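Ribosomal RNA processing protein 6 (Trypanosoma brucei brucei, PDB 4NLC) probably trims and degrades RNA from its 3' end as a 3'-5' exoribonuclease of the nuclear exosome, whose catalytic core this chain is. Local coordinates at residues H100-Y105 with P313-H318. The protein carries 1 engineered substitution. Numbering follows the deposited sequence.
Sequences HDFYSY and PSAVMH
Phe-102 and Ala-315 form the centre of this contact. It joins a loop of the 3'-5' exonuclease domain, between strands 92-100 and 108-115, to the short helix 313-316 of the HRDC region. The apolar contacts come first. Ala-315 CB sits over one face of the Phe-102 ring, 4.1 Å from its centroid and 27° off the normal, a CH-pi contact. CG of Phe-102 is anti to its backbone N (chi1 -161°), which carries the ring out to the helix. Phe-102 CE1 meets Ser-314 CB obliquely, at 3.7 Å. Tyr-103 CD1 adds a looser touch, 4.2 Å from Ala-315 CB. Within the loop, Phe-102 CD2 stands over the centre of the Tyr-103 ring. At the other end, Tyr-105 CE1 lies 4.1 Å from Pro-313 CG, and the two side chains cross at about a right angle.

No hydrogen bond joins the two segments directly. The carbonyl Phe-102 O lies 3.4 Å from Ala-315 CB, a van der Waals touch. Tyr-103 N donates to His-100 NE2 at 2.8 Å, tilted 30° from the imidazole plane, and this ties the loop to the end of its strand. Polar links between the domains come from Asp-310 and Ser-312, just before helix 313-316, and from Asp-303 on helix 289-309. Ser-312 OG hydrogen-bonds to Phe-102 O, and their backbones are also bonded. Asp-310 OD1 bonds to Tyr-105 N and Asp-303 OD1 to Tyr-105 OH.

The direct contact is therefore a small, mostly apolar surface patch. Its fit rests on a methyl against an aromatic face, while neighbouring residues supply the directional bonds between exonuclease and HRDC parts.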
loop_
_atom_site.group_PDB
_atom_site.type_symbol
_atom_site.label_atom_id
_atom_site.label_comp_id
_atom_site.label_asym_id
_atom_site.label_seq_id
_atom_site.Cartn_x
_atom_site.Cartn_y
_atom_site.Cartn_z
ATOM N N HIS A 100 -6.001 -2.768 0.987
ATOM C CA HIS A 100 -6.848 -3.758 0.331
ATOM C C HIS A 100 -6.504 -3.817 -1.160
ATOM O O HIS A 100 -6.477 -2.792 -1.827
ATOM C CB HIS A 100 -8.361 -3.476 0.538
ATOM C CG HIS A 100 -9.220 -4.532 -0.109
ATOM N ND1 HIS A 100 -9.399 -5.781 0.480
ATOM C CD2 HIS A 100 -9.817 -4.537 -1.324
ATOM C CE1 HIS A 100 -10.141 -6.478 -0.369
ATOM N NE2 HIS A 100 -10.419 -5.773 -1.467
ATOM N N ASP A 101 -6.315 -5.010 -1.689
ATOM C CA ASP A 101 -5.943 -5.141 -3.088
ATOM C C ASP A 101 -6.796 -6.099 -3.892
ATOM O O ASP A 101 -6.692 -6.057 -5.110
ATOM C CB ASP A 101 -4.438 -5.511 -3.227
ATOM C CG ASP A 101 -3.975 -6.773 -2.515
ATOM O OD1 ASP A 101 -4.681 -7.798 -2.601
ATOM O OD2 ASP A 101 -2.873 -6.753 -1.929
ATOM N N PHE A 102 -7.597 -6.982 -3.262
ATOM C CA PHE A 102 -8.373 -7.971 -4.047
ATOM C C PHE A 102 -9.555 -7.383 -4.833
ATOM O O PHE A 102 -9.646 -7.601 -6.032
ATOM C CB PHE A 102 -8.842 -9.143 -3.178
ATOM C CG PHE A 102 -9.229 -10.362 -3.983
ATOM C CD1 PHE A 102 -8.258 -11.160 -4.575
ATOM C CD2 PHE A 102 -10.561 -10.706 -4.159
ATOM C CE1 PHE A 102 -8.618 -12.274 -5.340
ATOM C CE2 PHE A 102 -10.917 -11.825 -4.915
ATOM C CZ PHE A 102 -9.942 -12.597 -5.499
ATOM N N TYR A 103 -10.450 -6.645 -4.167
ATOM C CA TYR A 103 -11.640 -6.032 -4.778
ATOM C C TYR A 103 -11.415 -4.577 -5.138
ATOM O O TYR A 103 -12.215 -3.695 -4.804
ATOM C CB TYR A 103 -12.874 -6.220 -3.881
ATOM C CG TYR A 103 -13.229 -7.674 -3.662
ATOM C CD1 TYR A 103 -13.889 -8.404 -4.645
ATOM C CD2 TYR A 103 -12.953 -8.306 -2.450
ATOM C CE1 TYR A 103 -14.244 -9.735 -4.441
ATOM C CE2 TYR A 103 -13.327 -9.631 -2.224
ATOM C CZ TYR A 103 -13.957 -10.347 -3.232
ATOM O OH TYR A 103 -14.319 -11.659 -3.041
ATOM N N SER A 104 -10.298 -4.335 -5.829
ATOM C CA SER A 104 -9.850 -3.038 -6.302
ATOM C C SER A 104 -8.729 -3.261 -7.311
ATOM O O SER A 104 -7.823 -4.087 -7.072
ATOM C CB SER A 104 -9.354 -2.176 -5.146
ATOM O OG SER A 104 -8.852 -0.947 -5.637
ATOM N N TYR A 105 -8.787 -2.516 -8.439
ATOM C CA TYR A 105 -7.755 -2.627 -9.473
ATOM C C TYR A 105 -6.394 -2.148 -8.985
ATOM O O TYR A 105 -5.441 -2.916 -9.003
ATOM C CB TYR A 105 -8.156 -1.913 -10.764
ATOM C CG TYR A 105 -7.170 -2.212 -11.861
ATOM C CD1 TYR A 105 -7.163 -3.451 -12.501
ATOM C CD2 TYR A 105 -6.187 -1.289 -12.211
ATOM C CE1 TYR A 105 -6.204 -3.763 -13.464
ATOM C CE2 TYR A 105 -5.230 -1.588 -13.181
ATOM C CZ TYR A 105 -5.246 -2.822 -13.808
ATOM O OH TYR A 105 -4.313 -3.097 -14.776
ATOM N N PRO A 313 -7.308 -8.109 -11.303
ATOM C CA PRO A 313 -7.491 -9.173 -12.313
ATOM C C PRO A 313 -7.862 -10.546 -11.700
ATOM O O PRO A 313 -8.675 -11.247 -12.273
ATOM C CB PRO A 313 -6.139 -9.189 -13.049
ATOM C CG PRO A 313 -5.628 -7.805 -12.896
ATOM C CD PRO A 313 -5.988 -7.469 -11.460
ATOM N N SER A 314 -7.352 -10.878 -10.497
ATOM C CA SER A 314 -7.686 -12.126 -9.788
ATOM C C SER A 314 -9.159 -12.189 -9.356
ATOM O O SER A 314 -9.732 -13.271 -9.329
ATOM C CB SER A 314 -6.770 -12.337 -8.587
ATOM O OG SER A 314 -5.442 -12.566 -9.027
ATOM N N ALA A 315 -9.780 -11.038 -9.053
ATOM C CA ALA A 315 -11.191 -11.019 -8.677
ATOM C C ALA A 315 -12.091 -11.191 -9.933
ATOM O O ALA A 315 -13.250 -11.596 -9.813
ATOM C CB ALA A 315 -11.529 -9.739 -7.913
ATOM N N VAL A 316 -11.569 -10.881 -11.125
ATOM C CA VAL A 316 -12.329 -11.086 -12.359
ATOM C C VAL A 316 -12.339 -12.599 -12.676
ATOM O O VAL A 316 -13.408 -13.201 -12.872
ATOM C CB VAL A 316 -11.762 -10.252 -13.549
ATOM C CG1 VAL A 316 -12.361 -10.691 -14.892
ATOM C CG2 VAL A 316 -11.988 -8.760 -13.327
ATOM N N MET A 317 -11.139 -13.203 -12.694
ATOM C CA MET A 317 -10.922 -14.586 -13.095
ATOM C C MET A 317 -9.590 -15.055 -12.505
ATOM O O MET A 317 -8.589 -14.353 -12.633
ATOM C CB MET A 317 -10.800 -14.535 -14.640
ATOM C CG MET A 317 -10.985 -15.807 -15.378
ATOM S SD MET A 317 -10.392 -15.619 -17.097
ATOM C CE MET A 317 -11.519 -14.401 -17.716
ATOM N N HIS A 318 -9.547 -16.254 -11.918
ATOM C CA HIS A 318 -8.287 -16.810 -11.413
ATOM C C HIS A 318 -7.322 -17.054 -12.594
ATOM O O HIS A 318 -7.763 -17.311 -13.705
ATOM C CB HIS A 318 -8.532 -18.105 -10.625
ATOM C CG HIS A 318 -7.331 -18.586 -9.870
ATOM N ND1 HIS A 318 -6.336 -19.333 -10.487
ATOM C CD2 HIS A 318 -6.991 -18.397 -8.573
ATOM C CE1 HIS A 318 -5.442 -19.591 -9.549
ATOM N NE2 HIS A 318 -5.791 -19.052 -8.376
#